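Local coordinates for protein ferritin heavy chain (Trichoplusia ni, PDB 1Z6O) that stores iron in soluble, non-toxic form as the heavy chain of a secreted ferritin, the subunit responsible for oxidising ferrous iron, at residues 31-34 with 35-39; 77-81 with 82-86; 165-168 with 169-172. One frame throughout, in Å; residues are numbered along the deposited sequence.

Interaction 1. Residues 31-34 with 35-39; sequences MEVG and ASLQY. With FE (Fe (III) ion), chain B.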
ATOM      1  N   MET M  31     -42.855  19.814 -31.069  1.00 15.72           N
ATOM      2  CA  MET M  31     -42.500  18.691 -31.931  1.00 18.72           C
ATOM      3  C   MET M  31     -41.606  17.671 -31.203  1.00 19.33           C
ATOM      4  O   MET M  31     -41.782  16.464 -31.365  1.00 17.51           O
ATOM      5  CB  MET M  31     -41.784  19.182 -33.191  1.00 19.01           C
ATOM      6  CG  MET M  31     -41.485  18.052 -34.174  1.00 21.57           C
ATOM      7  SD  MET M  31     -40.705  18.662 -35.680  1.00 23.48           S
ATOM      8  CE  MET M  31     -41.220  17.341 -36.879  1.00 24.54           C
ATOM      9  N   GLU M  32     -40.647  18.148 -30.409  1.00 15.93           N
ATOM     10  CA  GLU M  32     -39.763  17.239 -29.663  1.00 16.66           C
ATOM     11  C   GLU M  32     -40.596  16.444 -28.655  1.00 18.05           C
ATOM     12  O   GLU M  32     -40.391  15.243 -28.481  1.00 16.70           O
ATOM     13  CB  GLU M  32     -38.676  18.017 -28.903  1.00 15.68           C
ATOM     14  CG  GLU M  32     -37.773  18.889 -29.783  1.00 19.89           C
ATOM     15  CD  GLU M  32     -36.822  18.102 -30.686  1.00 25.99           C
ATOM     16  OE1 GLU M  32     -36.307  18.708 -31.659  1.00 26.26           O
ATOM     17  OE2 GLU M  32     -36.564  16.903 -30.429  1.00 23.01           O
ATOM     18  N   VAL M  33     -41.525  17.115 -27.980  1.00 16.59           N
ATOM     19  CA  VAL M  33     -42.378  16.426 -27.009  1.00 16.94           C
ATOM     20  C   VAL M  33     -43.226  15.374 -27.726  1.00 21.42           C
ATOM     21  O   VAL M  33     -43.369  14.248 -27.241  1.00 19.98           O
ATOM     22  CB  VAL M  33     -43.272  17.439 -26.235  1.00 19.44           C
ATOM     23  CG1 VAL M  33     -44.355  16.702 -25.422  1.00 21.47           C
ATOM     24  CG2 VAL M  33     -42.389  18.259 -25.284  1.00 20.22           C
ATOM     25  N   GLY M  34     -43.777  15.734 -28.885  1.00 18.93           N
ATOM     26  CA  GLY M  34     -44.567  14.778 -29.652  1.00 18.61           C
ATOM     27  C   GLY M  34     -43.723  13.558 -30.017  1.00 21.33           C
ATOM     28  O   GLY M  34     -44.201  12.422 -29.979  1.00 20.19           O
ATOM     29  N   ALA M  35     -42.466  13.781 -30.385  1.00 18.20           N
ATOM     30  CA  ALA M  35     -41.588  12.667 -30.722  1.00 19.81           C
ATOM     31  C   ALA M  35     -41.345  11.807 -29.474  1.00 19.01           C
ATOM     32  O   ALA M  35     -41.335  10.580 -29.579  1.00 19.09           O
ATOM     33  CB  ALA M  35     -40.251  13.179 -31.289  1.00 17.31           C
ATOM     34  N   SER M  36     -41.169  12.425 -28.298  1.00 17.17           N
ATOM     35  CA  SER M  36     -40.940  11.623 -27.092  1.00 17.78           C
ATOM     36  C   SER M  36     -42.134  10.714 -26.830  1.00 19.27           C
ATOM     37  O   SER M  36     -41.954   9.560 -26.448  1.00 17.28           O
ATOM     38  CB  SER M  36     -40.662  12.482 -25.828  1.00 16.97           C
ATOM     39  OG  SER M  36     -41.840  13.082 -25.282  1.00 27.35           O
ATOM     40  N   LEU M  37     -43.345  11.218 -27.053  1.00 16.13           N
ATOM     41  CA  LEU M  37     -44.548  10.412 -26.820  1.00 17.70           C
ATOM     42  C   LEU M  37     -44.674   9.274 -27.828  1.00 17.84           C
ATOM     43  O   LEU M  37     -45.120   8.180 -27.480  1.00 17.89           O
ATOM     44  CB  LEU M  37     -45.806  11.289 -26.882  1.00 19.15           C
ATOM     45  CG  LEU M  37     -45.775  12.513 -25.952  1.00 27.89           C
ATOM     46  CD1 LEU M  37     -47.062  13.315 -26.088  1.00 25.71           C
ATOM     47  CD2 LEU M  37     -45.598  12.060 -24.527  1.00 23.42           C
ATOM     48  N   GLN M  38     -44.289   9.524 -29.074  1.00 15.34           N
ATOM     49  CA  GLN M  38     -44.381   8.471 -30.083  1.00 16.76           C
ATOM     50  C   GLN M  38     -43.356   7.364 -29.773  1.00 21.28           C
ATOM     51  O   GLN M  38     -43.636   6.182 -29.978  1.00 16.50           O
ATOM     52  CB  GLN M  38     -44.165   9.047 -31.495  1.00 16.24           C
ATOM     53  CG  GLN M  38     -44.279   7.992 -32.604  1.00 21.41           C
ATOM     54  CD  GLN M  38     -45.658   7.343 -32.649  1.00 24.44           C
ATOM     55  OE1 GLN M  38     -46.575   7.857 -33.281  1.00 23.43           O
ATOM     56  NE2 GLN M  38     -45.811   6.217 -31.954  1.00 18.22           N
ATOM     57  N   TYR M  39     -42.171   7.740 -29.285  1.00 18.31           N
ATOM     58  CA  TYR M  39     -41.165   6.736 -28.916  1.00 17.18           C
ATOM     59  C   TYR M  39     -41.632   5.941 -27.695  1.00 15.34           C
ATOM     60  O   TYR M  39     -41.341   4.748 -27.590  1.00 16.32           O
ATOM     61  CB  TYR M  39     -39.807   7.394 -28.625  1.00 14.02           C
ATOM     62  CG  TYR M  39     -39.009   7.691 -29.875  1.00 19.38           C
ATOM     63  CD1 TYR M  39     -38.439   8.948 -30.089  1.00 16.73           C
ATOM     64  CD2 TYR M  39     -38.770   6.687 -30.820  1.00 21.79           C
ATOM     65  CE1 TYR M  39     -37.634   9.201 -31.221  1.00 18.13           C
ATOM     66  CE2 TYR M  39     -37.972   6.923 -31.942  1.00 23.16           C
ATOM     67  CZ  TYR M  39     -37.407   8.175 -32.137  1.00 27.71           C
ATOM     68  OH  TYR M  39     -36.597   8.374 -33.233  1.00 26.50           O
TER
HETATM   69 FE    FE B 300     -35.118  15.663 -30.910  1.00 18.93          FE
HETATM   70  O   HOH W   1     -34.699  14.388 -32.460  1.00 25.00           O
HETATM   71  O   HOH W   2     -34.263  17.224 -31.928  1.00 24.31           O
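Helix 19-47 of the ferritin four-helix bundle carries the iron ligand E32, and in its next turn S36 folds back on V33. S36 OG lies 2.7 Å from V33 O and donates to it within the carbonyl plane, on a lone pair, with a C=O...OG angle of 127°. The chi1 of 76° sets OG between the S36 backbone N and carbonyl carbon, which aims the hydroxyl back up the helix. V33 O also takes the regular helical bond from L37 N at 3.0 Å, with the donor tilted 17° from that plane, so two donors grip one oxygen. L37 CG packs 3.2 Å from V33 O, while L37 CD1 meets V33 CG1 more loosely, at 4.4 Å. S36 OG is also hydrogen-bonded to Y53 of the ferritin light chain; an alanine here would probably leave that tyrosine hydroxyl without this partner and V33 O with its helical donor alone. One turn before S36, E32 binds iron through one carboxylate oxygen: OE2 is 2.0 Å from the metal, whereas OE1 stands 3.4 Å away from it and is held by Q28. Two waters, E67 and H70 complete the iron's ligands. Helix 54-80 meets S36 and Y39, helix 105-132 touches M31, E32, Q38 and Y39 and supplies E116 to Y39 OH, and the light chain packs on V33, S36 and L37.

Interaction 2. Residues 77-81 with 82-86; sequences YLLMR and GELTN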
ATOM      1  N   TYR M  77     -32.764  27.317 -23.704  1.00 15.52           N
ATOM      2  CA  TYR M  77     -32.184  28.346 -24.568  1.00 15.85           C
ATOM      3  C   TYR M  77     -33.077  29.600 -24.518  1.00 16.69           C
ATOM      4  O   TYR M  77     -32.591  30.719 -24.354  1.00 15.00           O
ATOM      5  CB  TYR M  77     -32.072  27.846 -26.022  1.00 16.29           C
ATOM      6  CG  TYR M  77     -31.320  28.833 -26.887  1.00 15.75           C
ATOM      7  CD1 TYR M  77     -29.938  28.724 -27.054  1.00 16.92           C
ATOM      8  CD2 TYR M  77     -31.965  29.955 -27.419  1.00 15.97           C
ATOM      9  CE1 TYR M  77     -29.208  29.718 -27.720  1.00 16.74           C
ATOM     10  CE2 TYR M  77     -31.248  30.958 -28.085  1.00 14.93           C
ATOM     11  CZ  TYR M  77     -29.870  30.833 -28.222  1.00 17.21           C
ATOM     12  OH  TYR M  77     -29.139  31.846 -28.804  1.00 16.47           O
ATOM     13  N   LEU M  78     -34.385  29.418 -24.668  1.00 13.87           N
ATOM     14  CA  LEU M  78     -35.296  30.567 -24.616  1.00 15.04           C
ATOM     15  C   LEU M  78     -35.174  31.300 -23.270  1.00 16.50           C
ATOM     16  O   LEU M  78     -35.162  32.531 -23.223  1.00 15.72           O
ATOM     17  CB  LEU M  78     -36.753  30.111 -24.825  1.00 14.81           C
ATOM     18  CG  LEU M  78     -37.088  29.531 -26.214  1.00 19.26           C
ATOM     19  CD1 LEU M  78     -38.572  29.166 -26.272  1.00 17.75           C
ATOM     20  CD2 LEU M  78     -36.755  30.554 -27.308  1.00 17.87           C
ATOM     21  N   LEU M  79     -35.086  30.548 -22.176  1.00 14.17           N
ATOM     22  CA  LEU M  79     -34.974  31.162 -20.849  1.00 14.99           C
ATOM     23  C   LEU M  79     -33.686  31.978 -20.736  1.00 15.92           C
ATOM     24  O   LEU M  79     -33.679  33.068 -20.156  1.00 15.71           O
ATOM     25  CB  LEU M  79     -34.994  30.082 -19.752  1.00 14.53           C
ATOM     26  CG  LEU M  79     -36.334  29.347 -19.550  1.00 16.29           C
ATOM     27  CD1 LEU M  79     -36.101  28.073 -18.717  1.00 16.27           C
ATOM     28  CD2 LEU M  79     -37.341  30.285 -18.847  1.00 15.07           C
ATOM     29  N   MET M  80     -32.594  31.445 -21.280  1.00 14.49           N
ATOM     30  CA  MET M  80     -31.311  32.148 -21.231  1.00 15.27           C
ATOM     31  C   MET M  80     -31.388  33.487 -21.974  1.00 15.93           C
ATOM     32  O   MET M  80     -30.748  34.462 -21.572  1.00 14.99           O
ATOM     33  CB  MET M  80     -30.197  31.288 -21.858  1.00 15.99           C
ATOM     34  CG  MET M  80     -28.882  32.061 -22.067  1.00 25.32           C
ATOM     35  SD  MET M  80     -27.592  31.109 -22.915  1.00 33.21           S
ATOM     36  CE  MET M  80     -28.287  31.130 -24.634  1.00 25.31           C
ATOM     37  N   ARG M  81     -32.164  33.527 -23.057  1.00 14.58           N
ATOM     38  CA  ARG M  81     -32.313  34.750 -23.854  1.00 14.39           C
ATOM     39  C   ARG M  81     -33.309  35.752 -23.254  1.00 17.17           C
ATOM     40  O   ARG M  81     -33.533  36.828 -23.817  1.00 17.50           O
ATOM     41  CB  ARG M  81     -32.711  34.397 -25.304  1.00 14.23           C
ATOM     42  CG  ARG M  81     -31.583  33.681 -26.092  1.00 14.32           C
ATOM     43  CD  ARG M  81     -30.387  34.623 -26.353  1.00 16.54           C
ATOM     44  NE  ARG M  81     -30.742  35.701 -27.285  1.00 16.85           N
ATOM     45  CZ  ARG M  81     -30.758  35.588 -28.616  1.00 20.02           C
ATOM     46  NH1 ARG M  81     -30.427  34.440 -29.209  1.00 15.15           N
ATOM     47  NH2 ARG M  81     -31.129  36.625 -29.366  1.00 16.56           N
ATOM     48  N   GLY M  82     -33.908  35.405 -22.118  1.00 15.20           N
ATOM     49  CA  GLY M  82     -34.827  36.333 -21.471  1.00 13.95           C
ATOM     50  C   GLY M  82     -36.291  36.117 -21.799  1.00 17.88           C
ATOM     51  O   GLY M  82     -37.135  36.944 -21.448  1.00 16.72           O
ATOM     52  N   GLU M  83     -36.603  35.007 -22.459  1.00 16.62           N
ATOM     53  CA  GLU M  83     -37.985  34.710 -22.828  1.00 17.09           C
ATOM     54  C   GLU M  83     -38.691  33.867 -21.771  1.00 20.73           C
ATOM     55  O   GLU M  83     -38.120  33.536 -20.730  1.00 17.58           O
ATOM     56  CB  GLU M  83     -38.021  33.965 -24.167  1.00 17.65           C
ATOM     57  CG  GLU M  83     -37.394  34.745 -25.333  1.00 17.67           C
ATOM     58  CD  GLU M  83     -38.182  36.020 -25.676  1.00 27.01           C
ATOM     59  OE1 GLU M  83     -39.388  36.083 -25.358  1.00 23.27           O
ATOM     60  OE2 GLU M  83     -37.601  36.949 -26.277  1.00 26.28           O
ATOM     61  N   LEU M  84     -39.943  33.531 -22.063  1.00 18.12           N
ATOM     62  CA  LEU M  84     -40.784  32.715 -21.195  1.00 18.59           C
ATOM     63  C   LEU M  84     -41.067  33.305 -19.817  1.00 20.77           C
ATOM     64  O   LEU M  84     -41.126  32.584 -18.821  1.00 19.14           O
ATOM     65  CB  LEU M  84     -40.209  31.289 -21.079  1.00 16.75           C
ATOM     66  CG  LEU M  84     -40.105  30.559 -22.432  1.00 20.08           C
ATOM     67  CD1 LEU M  84     -39.576  29.135 -22.230  1.00 18.79           C
ATOM     68  CD2 LEU M  84     -41.491  30.518 -23.107  1.00 21.20           C
ATOM     69  N   THR M  85     -41.227  34.625 -19.762  1.00 16.91           N
ATOM     70  CA  THR M  85     -41.616  35.282 -18.520  1.00 19.64           C
ATOM     71  C   THR M  85     -43.152  35.155 -18.463  1.00 22.20           C
ATOM     72  O   THR M  85     -43.779  35.465 -17.455  1.00 24.00           O
ATOM     73  CB  THR M  85     -41.208  36.756 -18.501  1.00 24.54           C
ATOM     74  OG1 THR M  85     -41.591  37.370 -19.735  1.00 26.48           O
ATOM     75  CG2 THR M  85     -39.688  36.867 -18.318  1.00 19.88           C
ATOM     76  N   ASN M  86     -43.735  34.713 -19.576  1.00 20.87           N
ATOM     77  CA  ASN M  86     -45.171  34.426 -19.686  1.00 23.77           C
ATOM     78  C   ASN M  86     -45.347  33.476 -20.885  1.00 21.88           C
ATOM     79  O   ASN M  86     -44.364  33.143 -21.549  1.00 23.28           O
ATOM     80  CB  ASN M  86     -46.004  35.702 -19.869  1.00 34.96           C
ATOM     81  CG  ASN M  86     -45.514  36.558 -21.002  1.00 58.63           C
ATOM     82  OD1 ASN M  86     -44.671  37.441 -20.812  1.00 76.76           O
ATOM     83  ND2 ASN M  86     -46.028  36.302 -22.199  1.00 68.01           N
TER
HETATM   84  O   HOH W   3     -35.901  34.238 -18.990  1.00 14.69           O
HETATM   85  O   HOH W   4     -34.939  37.121 -26.364  1.00 16.85           O
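L84 turns back over the last turn of helix 54-80 and meets two leucines with different atoms. Its CB touches L79 CD2 at 3.8 Å, the two side chains crossing at about a right angle, while its CD1 lies 4.0 Å from L78 CB. E83 adds its CB, 3.3 Å from L78 O. The backbone that brings these groups round is a Schellman motif: E83 N reaches L78 O at 3.0 Å as the outer bond, and G82 N reaches L79 O at 3.1 Å as the inner one. The inner donor comes from above the carbonyl plane and not along a lone pair. With phi at 96°, a CB on G82 would collide with R81 O at 2.4 Å, which explains the glycine. One water donates to both L79 O and E83 O, linking the helix end to the departing loop. Further out, R81 bends at chi2 and chi3, both -68°, which brings the edge of its guanidinium to Y77. R81 NH1 gives a hydrogen bond of 2.9 Å to Y77 OH, which lies only 8° out of the guanidinium plane. The same NH1 makes a salt bridge with D138, NH2 bonds T16, and Y154 of a second heavy-chain subunit makes a cation-pi contact with R81. Y77 OH is also hydrogen-bonded to H140, and the light chain packs against L79 and T85.

Interaction 3. Residues 165-168 with 169-172; sequences STLK and KLMD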
ATOM      1  N   SER M 165     -31.345  -1.167 -42.585  1.00 16.20           N
ATOM      2  CA  SER M 165     -30.794  -1.934 -43.713  1.00 18.73           C
ATOM      3  C   SER M 165     -30.340  -3.317 -43.271  1.00 16.39           C
ATOM      4  O   SER M 165     -30.639  -4.316 -43.916  1.00 18.78           O
ATOM      5  CB  SER M 165     -29.574  -1.236 -44.351  1.00 20.03           C
ATOM      6  OG  SER M 165     -29.945  -0.027 -44.983  1.00 31.73           O
ATOM      7  N   THR M 166     -29.591  -3.365 -42.179  1.00 17.24           N
ATOM      8  CA  THR M 166     -29.072  -4.636 -41.673  1.00 16.47           C
ATOM      9  C   THR M 166     -30.186  -5.621 -41.337  1.00 18.17           C
ATOM     10  O   THR M 166     -30.145  -6.783 -41.746  1.00 17.84           O
ATOM     11  CB  THR M 166     -28.204  -4.398 -40.420  1.00 19.36           C
ATOM     12  OG1 THR M 166     -27.038  -3.663 -40.806  1.00 22.98           O
ATOM     13  CG2 THR M 166     -27.779  -5.730 -39.776  1.00 19.54           C
ATOM     14  N   LEU M 167     -31.191  -5.159 -40.605  1.00 15.22           N
ATOM     15  CA  LEU M 167     -32.278  -6.055 -40.226  1.00 16.82           C
ATOM     16  C   LEU M 167     -33.178  -6.413 -41.408  1.00 17.20           C
ATOM     17  O   LEU M 167     -33.600  -7.561 -41.545  1.00 17.09           O
ATOM     18  CB  LEU M 167     -33.120  -5.427 -39.107  1.00 15.26           C
ATOM     19  CG  LEU M 167     -34.248  -6.302 -38.536  1.00 18.52           C
ATOM     20  CD1 LEU M 167     -33.677  -7.613 -37.965  1.00 18.39           C
ATOM     21  CD2 LEU M 167     -34.982  -5.515 -37.448  1.00 20.91           C
ATOM     22  N   LYS M 168     -33.448  -5.450 -42.283  1.00 15.67           N
ATOM     23  CA  LYS M 168     -34.335  -5.727 -43.411  1.00 17.15           C
ATOM     24  C   LYS M 168     -33.792  -6.814 -44.334  1.00 19.72           C
ATOM     25  O   LYS M 168     -34.565  -7.579 -44.903  1.00 18.24           O
ATOM     26  CB  LYS M 168     -34.624  -4.445 -44.205  1.00 18.24           C
ATOM     27  CG  LYS M 168     -35.879  -4.546 -45.084  1.00 22.09           C
ATOM     28  CD  LYS M 168     -36.334  -3.162 -45.564  1.00 22.34           C
ATOM     29  CE  LYS M 168     -37.730  -3.213 -46.201  1.00 26.83           C
ATOM     30  NZ  LYS M 168     -38.202  -1.826 -46.529  1.00 25.53           N
ATOM     31  N   LYS M 169     -32.473  -6.903 -44.475  1.00 17.66           N
ATOM     32  CA  LYS M 169     -31.885  -7.948 -45.321  1.00 19.47           C
ATOM     33  C   LYS M 169     -32.209  -9.340 -44.808  1.00 18.90           C
ATOM     34  O   LYS M 169     -32.183 -10.306 -45.563  1.00 19.38           O
ATOM     35  CB  LYS M 169     -30.365  -7.818 -45.373  1.00 19.46           C
ATOM     36  CG  LYS M 169     -29.884  -6.615 -46.130  1.00 22.15           C
ATOM     37  CD  LYS M 169     -28.384  -6.467 -45.944  1.00 28.57           C
ATOM     38  CE  LYS M 169     -27.946  -5.070 -46.339  1.00 34.16           C
ATOM     39  NZ  LYS M 169     -26.585  -4.799 -45.838  1.00 36.95           N
ATOM     40  N   LEU M 170     -32.496  -9.450 -43.516  1.00 17.78           N
ATOM     41  CA  LEU M 170     -32.799 -10.749 -42.909  1.00 17.81           C
ATOM     42  C   LEU M 170     -34.265 -11.153 -43.016  1.00 21.10           C
ATOM     43  O   LEU M 170     -34.618 -12.299 -42.741  1.00 20.16           O
ATOM     44  CB  LEU M 170     -32.427 -10.719 -41.415  1.00 15.93           C
ATOM     45  CG  LEU M 170     -30.986 -10.274 -41.113  1.00 17.65           C
ATOM     46  CD1 LEU M 170     -30.731 -10.310 -39.597  1.00 18.20           C
ATOM     47  CD2 LEU M 170     -30.013 -11.205 -41.845  1.00 19.69           C
ATOM     48  N   MET M 171     -35.118 -10.222 -43.428  1.00 20.01           N
ATOM     49  CA  MET M 171     -36.546 -10.498 -43.456  1.00 24.57           C
ATOM     50  C   MET M 171     -37.115 -11.433 -44.511  1.00 29.60           C
ATOM     51  O   MET M 171     -38.128 -12.078 -44.259  1.00 35.00           O
ATOM     52  CB  MET M 171     -37.336  -9.183 -43.476  1.00 22.76           C
ATOM     53  CG  MET M 171     -37.133  -8.329 -42.223  1.00 25.54           C
ATOM     54  SD  MET M 171     -37.598  -9.139 -40.649  1.00 28.82           S
ATOM     55  CE  MET M 171     -35.993  -9.692 -39.997  1.00 25.13           C
ATOM     56  N   ASP M 172     -36.495 -11.546 -45.672  1.00 28.14           N
ATOM     57  CA  ASP M 172     -37.100 -12.440 -46.644  1.00 39.37           C
ATOM     58  C   ASP M 172     -37.061 -13.914 -46.235  1.00 32.70           C
ATOM     59  O   ASP M 172     -37.976 -14.649 -46.572  1.00 32.13           O
ATOM     60  CB  ASP M 172     -36.513 -12.243 -48.042  1.00 52.20           C
ATOM     61  CG  ASP M 172     -35.072 -12.641 -48.136  1.00 73.48           C
ATOM     62  OD1 ASP M 172     -34.219 -11.927 -47.573  1.00 85.77           O
ATOM     63  OD2 ASP M 172     -34.794 -13.670 -48.789  1.00 89.42           O
TER
HETATM   64  O   HOH W   5     -25.898  -4.781 -43.075  1.00 24.73           O
HETATM   65  O   HOH W   6     -35.273  -9.234 -46.846  1.00 38.56           O
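From K169 to M171 the backbone bonding passes from four-residue to three-residue spacing: K169 N bonds S165 O at 3.2 Å, then L170 N bonds L167 O at 2.9 Å and M171 N bonds K168 O at 3.1 Å. The last of these closes a type I beta turn, K168 to M171, at the end of helix 139-168, where the ferritin chain leaves its bundle for the short helix 175-186. The L170 and M171 donors stand above the carbonyl planes of L167 and K168, 55° and 65° out of them, whereas the K169 donor is much less tilted. M171, bent at both chi2 and chi3, curls its methyl back to L167: CE lies 3.7 Å from L167 CD1 and 3.6 Å from L167 O. V106 of helix 105-132 touches both residues, and F182 of helix 175-186 also packs on L167. K168 runs out as an extended chain, its NZ salt-bridged to E110 and hydrogen-bonded to Q9 of a third heavy-chain subunit. K169 instead runs back along the helix. With CG anti to its own carbonyl carbon (chi1 -70°) and the rest of the chain extended, its methylenes pass S165 O, CG at 3.3 Å. NZ then bonds Q66 O of the ferritin light chain, and N68 of that chain is hydrogen-bonded to T166 OG1. A single water bridges K169 NZ and T166 OG1, 2.8 Å from each.

Interaction 1 is the innermost, its centre about 6 Å from that of the chain; interactions 2 and 3 lie about 20 and 26 Å out, on opposite sides, their centres about 46 Å apart. The first is uninterrupted helix and the only one holding a metal ligand. Residues 77-86 span the exit of the helix that follows it in the chain and 165-172 that of another bundle helix, one through a glycine with positive phi, the other through a type I turn. Interaction 2 remains largely buried, whereas interaction 3 is partly buried and sends the charged ends of its two lysines to partners in other helices and subunits. Light-chain residues reach all three; other heavy-chain copies meet interactions 2 and 3.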